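Local atomic coordinates of iron-regulated transcriptional activator AFT2 (Saccharomyces cerevisiae, PDB entry 4LMG), a protein that activates the iron regulon in yeast when iron is scarce, recognising the sequence 5'-CACCC-3' in target promoters through a WRKY-GCM1 domain. Residues 80-83 against 84-87; 115-118 against 119-122; 124-127 against 128-132. One frame throughout, in Å; residues are numbered along the deposited sequence.

How the interactions relate
From the N terminus, the first contact met is interaction 1, where strand 76-82 turns back into strand 87-93 and closes the loop between these antiparallel neighbours of the sheet. Interaction 2 follows in the last turns of helix 110-121, and interaction 3 opens helix 125-139 immediately afterwards. All three lie in series, none nested in or crossing another. The centre of interaction 1 lies about 28 Å from the centre of interaction 2, and the centres of interactions 1 and 3 are about 31 Å apart. The two helical contacts touch: Lys116 forms a salt bridge with Asp132, Phe115 packs on Phe131 and Arg120 on Ile128, so that the two consecutive helices are tied to each other.

Interaction 1. Residues 80-83 against 84-87; sequences AYSV and RLQK
A chi1 of 172° at Ser82 places OG beside its own carbonyl carbon, where it meets Leu85 N, and a similar first torsion at Tyr81 lays the phenol beside Gln86. Ser82 OG accepts from Leu85 N at 2.9 Å in a nearly straight bond, N-H...O 163°, which ties the end of strand 76-82 to the middle of the turn; Leu85 CB rests against the same oxygen. One residue earlier, the phenol runs alongside the Gln86 side chain, both pointing the same way, with ring and amide planes 34° apart. Tyr81 OH reaches Gln86 CA at 3.3 Å, while a water in the plane of the ring, 2.5 Å from Tyr81 OH, also takes a weak bond from Gln86 NE2. The hairpin is closed by Ser82 N donating to Lys87 O at 2.9 Å; the return bond from Lys87 N to Ser82 O is long and weak. The Tyr81 ring also meets that of Trp88. Gln86 and Lys87 both stand opposite Ser82, and Gln86 has the left-handed backbone usual at the first position of a G1 beta bulge, the motif formed here at the tip of a hairpin whose Val83 and Arg84 belong to the DNA-binding site.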
ATOM      1  N   ALA A  80      -0.638   4.839  20.195  1.00 33.67           N
ATOM      2  CA  ALA A  80      -1.001   6.220  19.899  1.00 32.38           C
ATOM      3  C   ALA A  80      -0.134   7.216  20.663  1.00 32.55           C
ATOM      4  O   ALA A  80       0.121   7.048  21.852  1.00 37.50           O
ATOM      5  CB  ALA A  80      -2.475   6.454  20.204  1.00 30.64           C
ATOM      6  N   TYR A  81       0.309   8.259  19.972  1.00 30.04           N
ATOM      7  CA  TYR A  81       1.137   9.279  20.595  1.00 29.49           C
ATOM      8  C   TYR A  81       0.296  10.386  21.220  1.00 32.65           C
ATOM      9  O   TYR A  81      -0.474  11.060  20.535  1.00 38.79           O
ATOM     10  CB  TYR A  81       2.114   9.872  19.583  1.00 32.04           C
ATOM     11  CG  TYR A  81       3.083  10.860  20.187  1.00 39.48           C
ATOM     12  CD1 TYR A  81       2.955  12.224  19.954  1.00 38.28           C
ATOM     13  CD2 TYR A  81       4.123  10.428  20.998  1.00 41.85           C
ATOM     14  CE1 TYR A  81       3.841  13.127  20.505  1.00 39.78           C
ATOM     15  CE2 TYR A  81       5.012  11.324  21.556  1.00 47.12           C
ATOM     16  CZ  TYR A  81       4.868  12.670  21.307  1.00 51.48           C
ATOM     17  OH  TYR A  81       5.756  13.562  21.864  1.00 65.07           O
ATOM     18  N   SER A  82       0.444  10.561  22.527  1.00 30.28           N
ATOM     19  CA  SER A  82      -0.184  11.673  23.225  1.00 30.00           C
ATOM     20  C   SER A  82       0.702  12.906  23.096  1.00 31.85           C
ATOM     21  O   SER A  82       1.820  12.929  23.604  1.00 44.66           O
ATOM     22  CB  SER A  82      -0.400  11.331  24.704  1.00 28.25           C
ATOM     23  OG  SER A  82      -0.839  12.463  25.436  1.00 37.29           O
ATOM     24  N   VAL A  83       0.215  13.921  22.394  1.00 37.22           N
ATOM     25  CA  VAL A  83       0.938  15.180  22.298  1.00 46.59           C
ATOM     26  C   VAL A  83       1.004  15.822  23.681  1.00 49.74           C
ATOM     27  O   VAL A  83       2.019  16.406  24.064  1.00 46.12           O
ATOM     28  CB  VAL A  83       0.260  16.145  21.312  1.00 52.77           C
ATOM     29  CG1 VAL A  83       0.995  17.476  21.283  1.00 56.01           C
ATOM     30  CG2 VAL A  83       0.206  15.528  19.921  1.00 54.95           C
ATOM     31  N   ARG A  84      -0.086  15.688  24.428  1.00 43.97           N
ATOM     32  CA  ARG A  84      -0.195  16.258  25.768  1.00 50.79           C
ATOM     33  C   ARG A  84       0.841  15.671  26.723  1.00 45.34           C
ATOM     34  O   ARG A  84       1.538  16.404  27.423  1.00 53.39           O
ATOM     35  CB  ARG A  84      -1.607  16.031  26.315  1.00 49.24           C
ATOM     36  CG  ARG A  84      -1.900  16.714  27.638  1.00 65.34           C
ATOM     37  CD  ARG A  84      -3.364  16.542  28.009  1.00 77.65           C
ATOM     38  NE  ARG A  84      -3.717  17.285  29.215  1.00101.11           N
ATOM     39  CZ  ARG A  84      -4.950  17.373  29.703  1.00113.53           C
ATOM     40  NH1 ARG A  84      -5.953  16.764  29.084  1.00117.42           N
ATOM     41  NH2 ARG A  84      -5.181  18.071  30.806  1.00116.40           N
ATOM     42  N   LEU A  85       0.937  14.344  26.746  1.00 42.22           N
ATOM     43  CA  LEU A  85       1.873  13.655  27.629  1.00 38.00           C
ATOM     44  C   LEU A  85       3.224  13.442  26.959  1.00 43.53           C
ATOM     45  O   LEU A  85       4.190  13.032  27.605  1.00 41.21           O
ATOM     46  CB  LEU A  85       1.299  12.305  28.067  1.00 36.98           C
ATOM     47  CG  LEU A  85       0.045  12.354  28.940  1.00 45.90           C
ATOM     48  CD1 LEU A  85      -0.471  10.951  29.217  1.00 46.42           C
ATOM     49  CD2 LEU A  85       0.337  13.085  30.238  1.00 50.64           C
ATOM     50  N   GLN A  86       3.279  13.719  25.660  1.00 47.03           N
ATOM     51  CA  GLN A  86       4.485  13.504  24.867  1.00 48.39           C
ATOM     52  C   GLN A  86       5.043  12.096  25.052  1.00 52.05           C
ATOM     53  O   GLN A  86       6.252  11.908  25.184  1.00 56.23           O
ATOM     54  CB  GLN A  86       5.549  14.556  25.195  1.00 57.39           C
ATOM     55  CG  GLN A  86       5.189  15.958  24.729  1.00 68.49           C
ATOM     56  CD  GLN A  86       6.238  16.988  25.103  1.00 77.23           C
ATOM     57  OE1 GLN A  86       6.863  16.898  26.159  1.00 80.10           O
ATOM     58  NE2 GLN A  86       6.438  17.971  24.233  1.00 78.79           N
ATOM     59  N   LYS A  87       4.151  11.110  25.063  1.00 49.43           N
ATOM     60  CA  LYS A  87       4.554   9.712  25.156  1.00 48.43           C
ATOM     61  C   LYS A  87       3.606   8.838  24.346  1.00 40.63           C
ATOM     62  O   LYS A  87       2.482   9.240  24.044  1.00 43.65           O
ATOM     63  CB  LYS A  87       4.551   9.243  26.611  1.00 43.42           C
ATOM     64  CG  LYS A  87       3.167   8.895  27.132  1.00 52.55           C
ATOM     65  CD  LYS A  87       3.236   8.157  28.458  1.00 64.21           C
ATOM     66  CE  LYS A  87       1.858   7.677  28.889  1.00 69.07           C
ATOM     67  NZ  LYS A  87       1.902   6.935  30.181  1.00 72.71           N
TER
HETATM   68  O   HOH W   1       5.684  16.092  21.590  1.00 49.40           O

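Interaction 2. Residues 115-118 against 119-122; sequences FKEN and LRQK
Asn118 and Leu119, neighbours in sequence, are the residues most enclosed by this stretch of helix, with Arg120 next. The carboxamide of Asn118 lies among the side chains one turn on: its OD1 is 3.1 Å from Lys122 CE, and its ND2 gives a weak bond to Gln121 OE1, the two amides being turned 77° against each other. Leu119 CD1 meets Phe115 CE2 at 3.7 Å, and its CG sits over one face of that ring toward the rim. Arg120 folds back because its chain bends at chi3 (-68°), bringing the guanidinium side-on to Glu117. NE and NH2 of Arg120 both donate to Glu117 OE1, each at 2.8 Å, with the oxygen in the guanidinium plane; the paired grip should fix the rotation of the group. Lys116 O lies above the centre of one guanidinium face, 3.9 Å from the plane. Regular helical bonds run beneath, among them Lys122 N to Asn118 O at 2.9 Å. Gln121 belongs to the DNA-binding site. The ammonium of Lys116 turns to Glu135 and Asp132 in salt bridges, Leu119 and Arg120 rest on helix 125-139, and Phe115 packs against helix 21-29.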
ATOM      1  N   PHE A 115      13.299 -10.447  11.357  1.00 27.27           N
ATOM      2  CA  PHE A 115      13.228 -10.004  12.747  1.00 30.35           C
ATOM      3  C   PHE A 115      14.447 -10.497  13.515  1.00 31.19           C
ATOM      4  O   PHE A 115      15.056  -9.754  14.284  1.00 31.29           O
ATOM      5  CB  PHE A 115      11.947 -10.522  13.403  1.00 34.17           C
ATOM      6  CG  PHE A 115      11.988 -10.529  14.908  1.00 40.46           C
ATOM      7  CD1 PHE A 115      11.762  -9.368  15.628  1.00 39.05           C
ATOM      8  CD2 PHE A 115      12.236 -11.704  15.602  1.00 41.23           C
ATOM      9  CE1 PHE A 115      11.792  -9.374  17.014  1.00 34.47           C
ATOM     10  CE2 PHE A 115      12.267 -11.716  16.985  1.00 39.00           C
ATOM     11  CZ  PHE A 115      12.044 -10.549  17.693  1.00 33.57           C
ATOM     12  N   LYS A 116      14.799 -11.758  13.287  1.00 33.60           N
ATOM     13  CA  LYS A 116      15.928 -12.382  13.962  1.00 32.16           C
ATOM     14  C   LYS A 116      17.242 -11.721  13.558  1.00 33.19           C
ATOM     15  O   LYS A 116      18.116 -11.495  14.394  1.00 33.37           O
ATOM     16  CB  LYS A 116      15.971 -13.877  13.643  1.00 34.24           C
ATOM     17  CG  LYS A 116      16.862 -14.679  14.569  1.00 38.56           C
ATOM     18  CD  LYS A 116      16.315 -14.688  15.983  1.00 40.26           C
ATOM     19  CE  LYS A 116      17.239 -15.448  16.918  1.00 47.80           C
ATOM     20  NZ  LYS A 116      17.565 -16.801  16.388  1.00 45.54           N
ATOM     21  N   GLU A 117      17.378 -11.410  12.272  1.00 32.39           N
ATOM     22  CA  GLU A 117      18.587 -10.767  11.765  1.00 32.50           C
ATOM     23  C   GLU A 117      18.717  -9.338  12.293  1.00 30.72           C
ATOM     24  O   GLU A 117      19.825  -8.840  12.501  1.00 25.32           O
ATOM     25  CB  GLU A 117      18.598 -10.772  10.235  1.00 36.44           C
ATOM     26  CG  GLU A 117      19.777 -10.034   9.608  1.00 44.50           C
ATOM     27  CD  GLU A 117      21.094 -10.782   9.749  1.00 54.59           C
ATOM     28  OE1 GLU A 117      21.141 -11.789  10.484  1.00 46.98           O
ATOM     29  OE2 GLU A 117      22.087 -10.363   9.116  1.00 61.13           O
ATOM     30  N   ASN A 118      17.582  -8.682  12.503  1.00 26.22           N
ATOM     31  CA  ASN A 118      17.581  -7.329  13.047  1.00 32.16           C
ATOM     32  C   ASN A 118      18.127  -7.303  14.474  1.00 34.79           C
ATOM     33  O   ASN A 118      18.872  -6.396  14.850  1.00 34.63           O
ATOM     34  CB  ASN A 118      16.177  -6.729  12.989  1.00 43.58           C
ATOM     35  CG  ASN A 118      16.113  -5.338  13.586  1.00 61.10           C
ATOM     36  OD1 ASN A 118      15.525  -5.131  14.648  1.00 65.31           O
ATOM     37  ND2 ASN A 118      16.727  -4.373  12.907  1.00 61.38           N
ATOM     38  N   LEU A 119      17.759  -8.309  15.262  1.00 31.34           N
ATOM     39  CA  LEU A 119      18.286  -8.458  16.613  1.00 35.03           C
ATOM     40  C   LEU A 119      19.805  -8.563  16.582  1.00 39.39           C
ATOM     41  O   LEU A 119      20.497  -7.915  17.368  1.00 33.43           O
ATOM     42  CB  LEU A 119      17.705  -9.703  17.284  1.00 29.95           C
ATOM     43  CG  LEU A 119      16.190  -9.758  17.468  1.00 30.02           C
ATOM     44  CD1 LEU A 119      15.778 -11.103  18.049  1.00 34.98           C
ATOM     45  CD2 LEU A 119      15.714  -8.612  18.353  1.00 28.09           C
ATOM     46  N   ARG A 120      20.317  -9.386  15.672  1.00 34.13           N
ATOM     47  CA  ARG A 120      21.758  -9.554  15.528  1.00 36.35           C
ATOM     48  C   ARG A 120      22.413  -8.243  15.118  1.00 34.39           C
ATOM     49  O   ARG A 120      23.464  -7.877  15.641  1.00 44.55           O
ATOM     50  CB  ARG A 120      22.084 -10.660  14.522  1.00 40.35           C
ATOM     51  CG  ARG A 120      21.929 -12.066  15.083  1.00 52.84           C
ATOM     52  CD  ARG A 120      22.424 -13.112  14.100  1.00 60.08           C
ATOM     53  NE  ARG A 120      21.578 -13.188  12.914  1.00 62.04           N
ATOM     54  CZ  ARG A 120      20.600 -14.073  12.748  1.00 59.99           C
ATOM     55  NH1 ARG A 120      20.348 -14.970  13.693  1.00 61.36           N
ATOM     56  NH2 ARG A 120      19.878 -14.065  11.635  1.00 50.92           N
ATOM     57  N   GLN A 121      21.784  -7.539  14.184  1.00 35.32           N
ATOM     58  CA  GLN A 121      22.270  -6.231  13.763  1.00 38.96           C
ATOM     59  C   GLN A 121      22.383  -5.291  14.959  1.00 43.13           C
ATOM     60  O   GLN A 121      23.388  -4.603  15.122  1.00 41.59           O
ATOM     61  CB  GLN A 121      21.343  -5.625  12.708  1.00 34.00           C
ATOM     62  CG  GLN A 121      21.343  -6.357  11.379  1.00 41.72           C
ATOM     63  CD  GLN A 121      20.266  -5.848  10.441  1.00 45.07           C
ATOM     64  OE1 GLN A 121      19.396  -5.074  10.841  1.00 42.42           O
ATOM     65  NE2 GLN A 121      20.317  -6.282   9.187  1.00 37.79           N
ATOM     66  N   LYS A 122      21.350  -5.276  15.797  1.00 46.94           N
ATOM     67  CA  LYS A 122      21.302  -4.383  16.953  1.00 49.14           C
ATOM     68  C   LYS A 122      22.115  -4.898  18.139  1.00 50.06           C
ATOM     69  O   LYS A 122      22.181  -4.244  19.180  1.00 54.61           O
ATOM     70  CB  LYS A 122      19.853  -4.157  17.393  1.00 48.87           C
ATOM     71  CG  LYS A 122      18.982  -3.448  16.373  1.00 50.97           C
ATOM     72  CD  LYS A 122      17.547  -3.352  16.871  1.00 55.52           C
ATOM     73  CE  LYS A 122      16.665  -2.589  15.896  1.00 61.22           C
ATOM     74  NZ  LYS A 122      15.244  -2.562  16.347  1.00 58.53           N
TER

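Interaction 3. Residues 124-127 against 128-132; sequences DEKA and IKTFD
The Phe131 ring presents an edge to Ala127, whose carbonyl carbon lies in the ring plane and whose oxygen comes within 3.1 Å of Phe131 CD2. Edge-to-face packing with Phe115 of helix 110-121 engages the same ring, which also touches Tyr30 and Pro31. A second flat group, the carboxylate of Asp124, is approached from above its plane: Ala127 N donates to Asp124 OD1 at 3.1 Å, 56° out of the plane, while OD2 makes a long, weak ion pair with Lys27. The Asp124 side chain folds back over the first turn, where its carboxylate takes up an amide that the helix cannot itself satisfy. Asp124 is thus the N-cap of helix 125-139, at the junction where the chain leaves helix 110-121, and its negative charge would be expected to interact favourably with the helix dipole.

Its main-chain oxygen has a separate task, accepting from Ile128 N at 3.0 Å nearly along the carbonyl direction. The Ile128 side chain lies close to the same oxygen, with CG1 at 3.1 Å from Asp124 O. Farther on, Lys126 O is gripped by two donors of one residue: Thr130 N at 3.0 Å, and the Thr130 hydroxyl at 3.2 Å, the latter standing 39° above the carbonyl plane. Thr130 OG1 is placed there by its position beside its own backbone N, chi1 -66°. Phe131 N completes the turn by donating to Ala127 O at 2.9 Å.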
ATOM      1  N   ASP A 124      21.407  -7.238  20.114  1.00 49.85           N
ATOM      2  CA  ASP A 124      20.525  -7.552  21.230  1.00 52.01           C
ATOM      3  C   ASP A 124      20.792  -8.969  21.728  1.00 53.86           C
ATOM      4  O   ASP A 124      20.033  -9.895  21.437  1.00 53.05           O
ATOM      5  CB  ASP A 124      19.061  -7.398  20.818  1.00 50.21           C
ATOM      6  CG  ASP A 124      18.118  -7.409  22.004  1.00 47.61           C
ATOM      7  OD1 ASP A 124      18.496  -7.964  23.059  1.00 54.97           O
ATOM      8  OD2 ASP A 124      16.998  -6.865  21.883  1.00 36.63           O
ATOM      9  N   GLU A 125      21.873  -9.126  22.485  1.00 55.95           N
ATOM     10  CA  GLU A 125      22.326 -10.440  22.933  1.00 59.16           C
ATOM     11  C   GLU A 125      21.268 -11.226  23.705  1.00 58.46           C
ATOM     12  O   GLU A 125      21.074 -12.416  23.461  1.00 60.07           O
ATOM     13  CB  GLU A 125      23.597 -10.302  23.775  1.00 72.47           C
ATOM     14  CG  GLU A 125      24.756  -9.658  23.033  1.00 85.59           C
ATOM     15  CD  GLU A 125      25.155 -10.435  21.793  1.00 96.40           C
ATOM     16  OE1 GLU A 125      25.000 -11.675  21.790  1.00 99.20           O
ATOM     17  OE2 GLU A 125      25.617  -9.804  20.819  1.00 98.46           O
ATOM     18  N   LYS A 126      20.588 -10.563  24.636  1.00 53.97           N
ATOM     19  CA  LYS A 126      19.591 -11.235  25.462  1.00 53.95           C
ATOM     20  C   LYS A 126      18.413 -11.751  24.637  1.00 50.99           C
ATOM     21  O   LYS A 126      17.969 -12.887  24.819  1.00 46.90           O
ATOM     22  CB  LYS A 126      19.091 -10.317  26.579  1.00 55.02           C
ATOM     23  CG  LYS A 126      17.998 -10.942  27.433  1.00 61.84           C
ATOM     24  CD  LYS A 126      17.584 -10.032  28.580  1.00 72.44           C
ATOM     25  CE  LYS A 126      18.701  -9.876  29.600  1.00 76.72           C
ATOM     26  NZ  LYS A 126      18.255  -9.098  30.790  1.00 79.41           N
ATOM     27  N   ALA A 127      17.910 -10.917  23.734  1.00 44.41           N
ATOM     28  CA  ALA A 127      16.785 -11.310  22.894  1.00 37.05           C
ATOM     29  C   ALA A 127      17.163 -12.498  22.015  1.00 39.60           C
ATOM     30  O   ALA A 127      16.393 -13.447  21.875  1.00 36.90           O
ATOM     31  CB  ALA A 127      16.316 -10.142  22.043  1.00 33.49           C
ATOM     32  N   ILE A 128      18.354 -12.438  21.429  1.00 39.62           N
ATOM     33  CA  ILE A 128      18.845 -13.523  20.587  1.00 38.85           C
ATOM     34  C   ILE A 128      18.862 -14.841  21.359  1.00 49.00           C
ATOM     35  O   ILE A 128      18.425 -15.873  20.850  1.00 44.47           O
ATOM     36  CB  ILE A 128      20.253 -13.222  20.038  1.00 37.66           C
ATOM     37  CG1 ILE A 128      20.225 -11.957  19.177  1.00 36.20           C
ATOM     38  CG2 ILE A 128      20.772 -14.404  19.227  1.00 43.74           C
ATOM     39  CD1 ILE A 128      21.594 -11.479  18.740  1.00 36.71           C
ATOM     40  N   LYS A 129      19.362 -14.795  22.589  1.00 52.48           N
ATOM     41  CA  LYS A 129      19.370 -15.971  23.454  1.00 61.34           C
ATOM     42  C   LYS A 129      17.954 -16.489  23.675  1.00 52.56           C
ATOM     43  O   LYS A 129      17.685 -17.679  23.513  1.00 47.14           O
ATOM     44  CB  LYS A 129      20.024 -15.650  24.801  1.00 70.91           C
ATOM     45  CG  LYS A 129      21.506 -15.312  24.720  1.00 80.99           C
ATOM     46  CD  LYS A 129      22.083 -15.033  26.103  1.00 85.75           C
ATOM     47  CE  LYS A 129      23.570 -14.718  26.033  1.00 87.07           C
ATOM     48  NZ  LYS A 129      24.145 -14.451  27.381  1.00 87.24           N
ATOM     49  N   THR A 130      17.052 -15.585  24.043  1.00 49.54           N
ATOM     50  CA  THR A 130      15.665 -15.947  24.307  1.00 42.77           C
ATOM     51  C   THR A 130      15.028 -16.680  23.133  1.00 42.39           C
ATOM     52  O   THR A 130      14.416 -17.733  23.307  1.00 40.13           O
ATOM     53  CB  THR A 130      14.811 -14.711  24.634  1.00 45.80           C
ATOM     54  OG1 THR A 130      15.247 -14.141  25.876  1.00 52.88           O
ATOM     55  CG2 THR A 130      13.342 -15.095  24.744  1.00 41.21           C
ATOM     56  N   PHE A 131      15.176 -16.120  21.937  1.00 37.89           N
ATOM     57  CA  PHE A 131      14.552 -16.699  20.752  1.00 34.38           C
ATOM     58  C   PHE A 131      15.268 -17.951  20.254  1.00 36.94           C
ATOM     59  O   PHE A 131      14.647 -18.826  19.651  1.00 41.50           O
ATOM     60  CB  PHE A 131      14.408 -15.656  19.642  1.00 27.88           C
ATOM     61  CG  PHE A 131      13.327 -14.653  19.911  1.00 29.86           C
ATOM     62  CD1 PHE A 131      12.026 -14.897  19.503  1.00 31.37           C
ATOM     63  CD2 PHE A 131      13.602 -13.484  20.599  1.00 25.68           C
ATOM     64  CE1 PHE A 131      11.024 -13.985  19.761  1.00 34.85           C
ATOM     65  CE2 PHE A 131      12.605 -12.569  20.859  1.00 34.59           C
ATOM     66  CZ  PHE A 131      11.313 -12.818  20.440  1.00 37.33           C
ATOM     67  N   ASP A 132      16.568 -18.039  20.516  1.00 39.70           N
ATOM     68  CA  ASP A 132      17.308 -19.260  20.217  1.00 50.22           C
ATOM     69  C   ASP A 132      16.697 -20.442  20.962  1.00 52.00           C
ATOM     70  O   ASP A 132      16.509 -21.516  20.392  1.00 51.60           O
ATOM     71  CB  ASP A 132      18.785 -19.114  20.589  1.00 49.02           C
ATOM     72  CG  ASP A 132      19.588 -18.411  19.513  1.00 53.97           C
ATOM     73  OD1 ASP A 132      19.079 -18.290  18.378  1.00 57.26           O
ATOM     74  OD2 ASP A 132      20.728 -17.991  19.798  1.00 52.97           O
TER